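PDB 6KGH: penicillin-binding protein PbpB from Mycobacterium tuberculosis, which cross-links peptidoglycan strands built from lipid intermediates during cell wall synthesis, its transpeptidase domain being the target of penicillin. Local coordinates for residues P267-K272 against A473-T478; G477-I482 against V493-F498; I511-D516 against H528-L533. One frame throughout, in Å; residues are numbered along the deposited sequence.

Contact 1: P267-K272 against A473-T478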
loop_
_atom_site.group_PDB
_atom_site.type_symbol
_atom_site.label_atom_id
_atom_site.label_comp_id
_atom_site.label_asym_id
_atom_site.label_seq_id
_atom_site.Cartn_x
_atom_site.Cartn_y
_atom_site.Cartn_z
ATOM N N PRO A 267 5.082 10.582 0.037
ATOM C CA PRO A 267 4.324 10.016 1.164
ATOM C C PRO A 267 3.902 11.049 2.195
ATOM O O PRO A 267 2.872 10.861 2.855
ATOM C CB PRO A 267 5.304 8.993 1.761
ATOM C CG PRO A 267 6.686 9.598 1.487
ATOM C CD PRO A 267 6.515 10.236 0.091
ATOM N N GLY A 268 4.661 12.126 2.372
ATOM C CA GLY A 268 4.337 13.022 3.467
ATOM C C GLY A 268 4.464 12.280 4.787
ATOM O O GLY A 268 5.328 11.414 4.951
ATOM N N SER A 269 3.550 12.570 5.717
ATOM C CA SER A 269 3.709 12.057 7.076
ATOM C C SER A 269 3.481 10.547 7.202
ATOM O O SER A 269 3.805 10.002 8.265
ATOM C CB SER A 269 2.789 12.831 8.033
ATOM O OG SER A 269 1.457 12.831 7.569
ATOM N N VAL A 270 2.973 9.830 6.181
ATOM C CA VAL A 270 3.011 8.367 6.322
ATOM C C VAL A 270 4.426 7.831 6.316
ATOM O O VAL A 270 4.639 6.672 6.697
ATOM C CB VAL A 270 2.331 7.455 5.274
ATOM C CG1 VAL A 270 0.922 7.059 5.653
ATOM C CG2 VAL A 270 2.587 7.861 3.809
ATOM N N ASN A 271 5.387 8.603 5.828
ATOM C CA ASN A 271 6.765 8.141 5.821
ATOM C C ASN A 271 7.391 8.117 7.212
ATOM O O ASN A 271 8.511 7.623 7.349
ATOM C CB ASN A 271 7.609 9.031 4.902
ATOM C CG ASN A 271 8.863 8.338 4.424
ATOM O OD1 ASN A 271 8.807 7.197 3.972
ATOM N ND2 ASN A 271 10.014 9.012 4.546
ATOM N N LYS A 272 6.714 8.641 8.238
ATOM C CA LYS A 272 7.345 8.771 9.551
ATOM C C LYS A 272 7.586 7.434 10.239
ATOM O O LYS A 272 8.316 7.395 11.233
ATOM C CB LYS A 272 6.504 9.685 10.435
ATOM C CG LYS A 272 6.490 11.151 9.919
ATOM C CD LYS A 272 5.585 12.043 10.804
ATOM C CE LYS A 272 5.534 13.491 10.311
ATOM N NZ LYS A 272 4.548 14.317 11.072
ATOM N N ALA A 473 -3.502 -0.506 14.728
ATOM C CA ALA A 473 -2.352 0.391 14.746
ATOM C C ALA A 473 -2.106 0.882 13.330
ATOM O O ALA A 473 -2.232 0.111 12.380
ATOM C CB ALA A 473 -1.088 -0.292 15.274
ATOM N N GLY A 474 -1.764 2.154 13.193
ATOM C CA GLY A 474 -1.466 2.668 11.872
ATOM C C GLY A 474 -0.946 4.086 11.935
ATOM O O GLY A 474 -0.561 4.577 12.998
ATOM N N LYS A 475 -0.948 4.743 10.771
ATOM C CA LYS A 475 -0.391 6.082 10.631
ATOM C C LYS A 475 -1.128 6.802 9.506
ATOM O O LYS A 475 -1.210 6.277 8.390
ATOM C CB LYS A 475 1.119 6.011 10.342
ATOM C CG LYS A 475 1.816 7.375 10.166
ATOM C CD LYS A 475 1.867 8.133 11.513
ATOM C CE LYS A 475 2.369 9.558 11.376
ATOM N NZ LYS A 475 1.309 10.470 10.821
ATOM N N THR A 476 -1.697 7.976 9.810
ATOM C CA THR A 476 -2.226 8.883 8.797
ATOM C C THR A 476 -1.100 9.527 7.995
ATOM O O THR A 476 0.021 9.703 8.483
ATOM C CB THR A 476 -3.041 10.011 9.431
ATOM O OG1 THR A 476 -2.275 10.592 10.506
ATOM C CG2 THR A 476 -4.394 9.484 9.954
ATOM N N GLY A 477 -1.431 9.920 6.755
ATOM C CA GLY A 477 -0.491 10.630 5.915
ATOM C C GLY A 477 -1.100 11.849 5.248
ATOM O O GLY A 477 -2.225 11.788 4.745
ATOM N N THR A 478 -0.377 12.969 5.270
ATOM C CA THR A 478 -0.690 14.136 4.459
ATOM C C THR A 478 0.571 14.573 3.724
ATOM O O THR A 478 1.647 14.623 4.317
ATOM C CB THR A 478 -1.233 15.298 5.326
ATOM O OG1 THR A 478 -2.548 14.970 5.794
ATOM C CG2 THR A 478 -1.320 16.539 4.525
#
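Ser-269 turns its hydroxyl toward the strand 473-478, and OG accepts the backbone N-H of Thr-478, 2.9 Å from that N. A chi1 of 53° wedges OG between the serine's own N and carbonyl carbon and brings it beside Gly-477, whose CA lies 3.4 Å from OG. A second bond runs the opposite way: Ser-269 N donates to Thr-478 O at 3.1 Å, from 38° above the carbonyl plane. Three signature motifs of penicillin-binding transpeptidases converge here: SxxK (Ser-269 to Lys-272, with Ser-269 probably the acyl-ester-forming nucleophile, as in relatives), KTG (Lys-475 to Gly-477) and SxN (Ser-324 and Asn-326). In relatives the N-H groups at the positions of Ser-269 and Thr-478 form the oxyanion hole, probably so here too; in this structure each is bonded to the other residue. Lys-475 doubles back through bends at chi2 and chi4, placing CE 3.5 Å from Ser-269 O, while its NZ bonds Thr-476 O at 2.8 Å and also Ser-324 OG. The extended Lys-272 crosses it obliquely, CD 4.1 Å from Lys-475 CE, and takes its NZ to Ser-324 and Asn-326. Next in the serine's 3-10 turn, Val-270 packs its CG1 3.6 Å from Lys-475 O.

Contact 2: G477-I482 against V493-F498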
loop_
_atom_site.group_PDB
_atom_site.type_symbol
_atom_site.label_atom_id
_atom_site.label_comp_id
_atom_site.label_asym_id
_atom_site.label_seq_id
_atom_site.Cartn_x
_atom_site.Cartn_y
_atom_site.Cartn_z
ATOM N N GLY A 477 -1.431 9.920 6.755
ATOM C CA GLY A 477 -0.491 10.630 5.915
ATOM C C GLY A 477 -1.100 11.849 5.248
ATOM O O GLY A 477 -2.225 11.788 4.745
ATOM N N THR A 478 -0.377 12.969 5.270
ATOM C CA THR A 478 -0.690 14.136 4.459
ATOM C C THR A 478 0.571 14.573 3.724
ATOM O O THR A 478 1.647 14.623 4.317
ATOM C CB THR A 478 -1.233 15.298 5.326
ATOM O OG1 THR A 478 -2.548 14.970 5.794
ATOM C CG2 THR A 478 -1.320 16.539 4.525
ATOM N N ALA A 479 0.436 14.894 2.435
ATOM C CA ALA A 479 1.585 15.281 1.630
ATOM C C ALA A 479 1.119 16.264 0.571
ATOM O O ALA A 479 0.161 15.982 -0.158
ATOM C CB ALA A 479 2.231 14.065 0.956
ATOM N N GLN A 480 1.796 17.400 0.480
ATOM C CA GLN A 480 1.476 18.366 -0.559
ATOM C C GLN A 480 1.894 17.851 -1.931
ATOM O O GLN A 480 2.974 17.281 -2.089
ATOM C CB GLN A 480 2.163 19.688 -0.272
ATOM C CG GLN A 480 1.584 20.438 0.916
ATOM C CD GLN A 480 2.512 21.548 1.357
ATOM O OE1 GLN A 480 3.355 21.357 2.235
ATOM N NE2 GLN A 480 2.387 22.703 0.725
ATOM N N GLN A 481 1.031 18.063 -2.926
ATOM C CA GLN A 481 1.340 17.772 -4.321
ATOM C C GLN A 481 2.072 18.952 -4.965
ATOM O O GLN A 481 2.060 20.078 -4.460
ATOM C CB GLN A 481 0.057 17.450 -5.097
ATOM C CG GLN A 481 -0.748 16.263 -4.537
ATOM C CD GLN A 481 -1.830 15.776 -5.495
ATOM O OE1 GLN A 481 -1.831 16.130 -6.664
ATOM N NE2 GLN A 481 -2.768 14.976 -4.988
ATOM N N ILE A 482 2.717 18.685 -6.098
ATOM C CA ILE A 482 3.559 19.664 -6.769
ATOM C C ILE A 482 2.741 20.345 -7.850
ATOM O O ILE A 482 2.070 19.676 -8.646
ATOM C CB ILE A 482 4.823 19.031 -7.372
ATOM C CG1 ILE A 482 5.809 18.564 -6.293
ATOM C CG2 ILE A 482 5.496 20.034 -8.314
ATOM C CD1 ILE A 482 5.325 17.435 -5.397
ATOM N N VAL A 493 -3.431 21.152 -2.125
ATOM C CA VAL A 493 -3.667 19.921 -2.871
ATOM C C VAL A 493 -2.796 18.831 -2.254
ATOM O O VAL A 493 -1.569 18.984 -2.189
ATOM C CB VAL A 493 -3.358 20.087 -4.363
ATOM C CG1 VAL A 493 -3.740 18.809 -5.120
ATOM C CG2 VAL A 493 -4.083 21.329 -4.919
ATOM N N TYR A 494 -3.423 17.725 -1.832
ATOM C CA TYR A 494 -2.761 16.709 -1.015
ATOM C C TYR A 494 -2.968 15.291 -1.531
ATOM O O TYR A 494 -4.031 14.938 -2.048
ATOM C CB TYR A 494 -3.270 16.744 0.441
ATOM C CG TYR A 494 -3.046 18.057 1.149
ATOM C CD1 TYR A 494 -1.833 18.339 1.758
ATOM C CD2 TYR A 494 -4.047 19.020 1.206
ATOM C CE1 TYR A 494 -1.620 19.549 2.419
ATOM C CE2 TYR A 494 -3.844 20.231 1.860
ATOM C CZ TYR A 494 -2.624 20.487 2.461
ATOM O OH TYR A 494 -2.404 21.679 3.112
ATOM N N TRP A 495 -1.945 14.458 -1.342
ATOM C CA TRP A 495 -2.143 13.020 -1.261
ATOM C C TRP A 495 -2.448 12.683 0.195
ATOM O O TRP A 495 -1.637 12.977 1.078
ATOM C CB TRP A 495 -0.908 12.242 -1.718
ATOM C CG TRP A 495 -0.575 12.345 -3.176
ATOM C CD1 TRP A 495 -1.265 11.798 -4.229
ATOM C CD2 TRP A 495 0.562 13.003 -3.738
ATOM N NE1 TRP A 495 -0.632 12.097 -5.413
ATOM C CE2 TRP A 495 0.498 12.829 -5.139
ATOM C CE3 TRP A 495 1.621 13.733 -3.195
ATOM C CZ2 TRP A 495 1.456 13.365 -6.002
ATOM C CZ3 TRP A 495 2.575 14.254 -4.042
ATOM C CH2 TRP A 495 2.490 14.069 -5.441
ATOM N N ILE A 496 -3.605 12.074 0.445
ATOM C CA ILE A 496 -4.001 11.619 1.773
ATOM C C ILE A 496 -3.832 10.104 1.813
ATOM O O ILE A 496 -4.253 9.410 0.880
ATOM C CB ILE A 496 -5.451 12.017 2.093
ATOM C CG1 ILE A 496 -5.620 13.544 1.957
ATOM C CG2 ILE A 496 -5.842 11.531 3.489
ATOM C CD1 ILE A 496 -4.800 14.357 2.939
ATOM N N THR A 497 -3.210 9.595 2.878
ATOM C CA THR A 497 -2.923 8.172 2.993
ATOM C C THR A 497 -3.280 7.663 4.377
ATOM O O THR A 497 -3.391 8.428 5.347
ATOM C CB THR A 497 -1.441 7.842 2.733
ATOM O OG1 THR A 497 -0.620 8.675 3.552
ATOM C CG2 THR A 497 -1.077 8.035 1.260
ATOM N N PHE A 498 -3.458 6.347 4.447
ATOM C CA PHE A 498 -3.485 5.635 5.714
ATOM C C PHE A 498 -2.837 4.277 5.507
ATOM O O PHE A 498 -3.102 3.608 4.505
ATOM C CB PHE A 498 -4.902 5.443 6.285
ATOM C CG PHE A 498 -4.895 5.092 7.760
ATOM C CD1 PHE A 498 -4.717 3.783 8.177
ATOM C CD2 PHE A 498 -5.007 6.082 8.721
ATOM C CE1 PHE A 498 -4.685 3.463 9.547
ATOM C CE2 PHE A 498 -4.970 5.771 10.074
ATOM C CZ PHE A 498 -4.804 4.449 10.481
#
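Gln-481 lies flat over Trp-495: CG, anti to its carbonyl carbon (chi1 -58°), sits 3.5 Å from the centroid of the indole six-membered ring, a CH-pi contact over the face, and the extended chain beyond carries the amide on across the indole, stacked 18° from the ring plane. NE2 is held mainly by Asp-516 OD1, with a weak second bond to Tyr-494 O (3.2 Å), which limits its rotation. On the same face as Trp-495, Thr-497 OG1 presses to 3.1 Å from Gly-477 CA. On the opposite face, Thr-478 CG2 approaches the Tyr-494 ring obliquely, 3.3 Å from CD1, and Gln-480 lies alongside the same tyrosine, CG 3.6 Å from CE1, its NE2 held by Phe-490 O. Behind stands the antiparallel ladder: Gly-477 with Thr-497 and Ala-479 with Trp-495 are hydrogen-bonded pairs, Thr-478 with Ile-496 and Gln-480 with Tyr-494 non-hydrogen-bonded ones. Beyond the last of these pairs, Gln-481 N donates almost straight to Val-493 O (2.9 Å, 174°). Phe-265 and Met-514 pack farther out on Trp-495. Such pairing belongs to the antiparallel sheet of the penicillin-binding protein and serine beta-lactamase fold, the KTG strand being the one that edges the active-site cleft.

Contact 3: I511-D516 against H528-L533. With CO (cobalt (II) ion), chain C.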
loop_
_atom_site.group_PDB
_atom_site.type_symbol
_atom_site.label_atom_id
_atom_site.label_comp_id
_atom_site.label_asym_id
_atom_site.label_seq_id
_atom_site.Cartn_x
_atom_site.Cartn_y
_atom_site.Cartn_z
ATOM N N ILE A 511 -2.865 -2.910 5.602
ATOM C CA ILE A 511 -3.768 -2.201 4.710
ATOM C C ILE A 511 -3.177 -0.835 4.417
ATOM O O ILE A 511 -2.872 -0.079 5.346
ATOM C CB ILE A 511 -5.175 -2.058 5.307
ATOM C CG1 ILE A 511 -5.771 -3.433 5.587
ATOM C CG2 ILE A 511 -6.079 -1.223 4.349
ATOM C CD1 ILE A 511 -6.926 -3.421 6.593
ATOM N N GLY A 512 -3.047 -0.515 3.139
ATOM C CA GLY A 512 -2.588 0.799 2.707
ATOM C C GLY A 512 -3.576 1.443 1.756
ATOM O O GLY A 512 -4.069 0.797 0.830
ATOM N N ILE A 513 -3.821 2.731 1.969
ATOM C CA ILE A 513 -4.848 3.503 1.274
ATOM C C ILE A 513 -4.235 4.816 0.818
ATOM O O ILE A 513 -3.505 5.458 1.576
ATOM C CB ILE A 513 -6.053 3.793 2.202
ATOM C CG1 ILE A 513 -6.751 2.486 2.599
ATOM C CG2 ILE A 513 -7.025 4.767 1.543
ATOM C CD1 ILE A 513 -7.544 2.587 3.888
ATOM N N MET A 514 -4.566 5.250 -0.393
ATOM C CA MET A 514 -4.247 6.609 -0.809
ATOM C C MET A 514 -5.474 7.257 -1.438
ATOM O O MET A 514 -6.170 6.622 -2.240
ATOM C CB MET A 514 -3.063 6.638 -1.788
ATOM C CG MET A 514 -2.623 8.069 -2.141
ATOM S SD MET A 514 -3.525 8.805 -3.545
ATOM C CE MET A 514 -2.671 8.093 -4.954
ATOM N N LEU A 515 -5.731 8.513 -1.056
ATOM C CA LEU A 515 -6.765 9.372 -1.638
ATOM C C LEU A 515 -6.088 10.549 -2.320
ATOM O O LEU A 515 -5.289 11.245 -1.696
ATOM C CB LEU A 515 -7.712 9.920 -0.567
ATOM C CG LEU A 515 -8.876 9.125 0.038
ATOM C CD1 LEU A 515 -8.523 7.694 0.201
ATOM C CD2 LEU A 515 -9.295 9.719 1.404
ATOM N N ASP A 516 -6.420 10.787 -3.583
ATOM C CA ASP A 516 -5.814 11.881 -4.334
ATOM C C ASP A 516 -6.668 13.133 -4.146
ATOM O O ASP A 516 -7.681 13.316 -4.822
ATOM C CB ASP A 516 -5.685 11.498 -5.802
ATOM C CG ASP A 516 -5.077 12.607 -6.654
ATOM O OD1 ASP A 516 -4.885 13.755 -6.172
ATOM O OD2 ASP A 516 -4.785 12.307 -7.823
ATOM N N HIS A 528 -10.612 15.377 5.568
ATOM C CA HIS A 528 -9.845 14.872 4.433
ATOM C C HIS A 528 -9.266 13.478 4.673
ATOM O O HIS A 528 -8.405 13.040 3.910
ATOM C CB HIS A 528 -8.714 15.847 4.094
ATOM C CG HIS A 528 -9.197 17.224 3.773
ATOM N ND1 HIS A 528 -9.873 17.520 2.609
ATOM C CD2 HIS A 528 -9.147 18.376 4.483
ATOM C CE1 HIS A 528 -10.190 18.803 2.601
ATOM N NE2 HIS A 528 -9.760 19.345 3.727
ATOM N N SER A 529 -9.755 12.755 5.673
ATOM C CA SER A 529 -9.061 11.601 6.209
ATOM C C SER A 529 -9.399 10.325 5.451
ATOM O O SER A 529 -10.525 10.132 4.985
ATOM C CB SER A 529 -9.402 11.447 7.696
ATOM O OG SER A 529 -8.758 10.317 8.234
ATOM N N ALA A 530 -8.401 9.460 5.317
ATOM C CA ALA A 530 -8.598 8.116 4.817
ATOM C C ALA A 530 -8.841 7.120 5.943
ATOM O O ALA A 530 -9.124 5.948 5.669
ATOM C CB ALA A 530 -7.379 7.692 3.990
ATOM N N ALA A 531 -8.742 7.569 7.197
ATOM C CA ALA A 531 -8.926 6.671 8.337
ATOM C C ALA A 531 -10.263 5.921 8.342
ATOM O O ALA A 531 -10.266 4.746 8.748
ATOM C CB ALA A 531 -8.741 7.458 9.647
ATOM N N PRO A 532 -11.402 6.494 7.927
ATOM C CA PRO A 532 -12.638 5.690 7.943
ATOM C C PRO A 532 -12.633 4.553 6.937
ATOM O O PRO A 532 -13.308 3.543 7.173
ATOM C CB PRO A 532 -13.744 6.711 7.626
ATOM C CG PRO A 532 -13.157 8.043 7.978
ATOM C CD PRO A 532 -11.693 7.916 7.646
ATOM N N LEU A 533 -11.900 4.672 5.824
ATOM C CA LEU A 533 -11.810 3.529 4.919
ATOM C C LEU A 533 -11.006 2.394 5.551
ATOM O O LEU A 533 -11.340 1.213 5.378
ATOM C CB LEU A 533 -11.205 3.952 3.575
ATOM C CG LEU A 533 -11.040 2.837 2.538
ATOM C CD1 LEU A 533 -12.366 2.105 2.298
ATOM C CD2 LEU A 533 -10.509 3.410 1.226
HETATM CO CO CO C . -10.667 21.357 4.378
HETATM O O HOH W 1 -8.209 21.826 4.810
#
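Ile-513 and Leu-515 on strand 511-516 both turn toward segment 528-533 and close on Ala-530 in apolar contact. The methyl CG2 of Ile-513 lies 3.8 Å from Ala-530 CB and equally far from Leu-533 CD2. Its other branch ends in CD1, 3.8 Å from Leu-533 CG; the leucine reaches it with CG anti to the backbone N (chi1 179°), slanting across the isoleucine. Leu-515 touches the same alanine methyl with both branches, CD2 at 3.8 Å from Ala-530 CB and CD1 a little farther, and CD2 also rests against the backbone oxygen of Ser-529. Polar interactions stay within segment 528-533 or pass beyond it. Ser-529 OG accepts from Ala-531 N at 2.9 Å and 155°, a capping bond where the chain turns into helix 531-544. Metal binding occupies the far end: His-528 NE2 binds a cobalt ion at 2.3 Å, a water is a further ligand 2.5 Å from that cobalt, and ND1 is bonded to Pro-518 O, helping orient the ring. With no polar side-chain group meeting another across the interface, sheet and helix start are joined mainly by dispersion and burial of apolar surface, directional bonding shaping the helix start and fixing the histidine.

All three contacts belong to the transpeptidase domain and reach one antiparallel sheet. Contacts 1 and 2 share Gly-477 and Thr-478 on strand 473-483, which meets the nucleophile's turn in the first and strand 493-502 in the second. Contact 3 uses the next strand, 509-516, and reaches the helix that follows it in the chain. Contacts 1 and 3 are largely buried, yet differ sharply: contact 1 is largely polar, rich in lysine and hydroxyl groups around the active site, whereas contact 3 is aliphatic. Contact 2, only partly buried, relies on ladder bonds and aromatic packing, and touches both others: Val-270 packs on Thr-497, and a probable backbone bond between Ile-496 and Leu-515 joins strands 493-502 and 509-516.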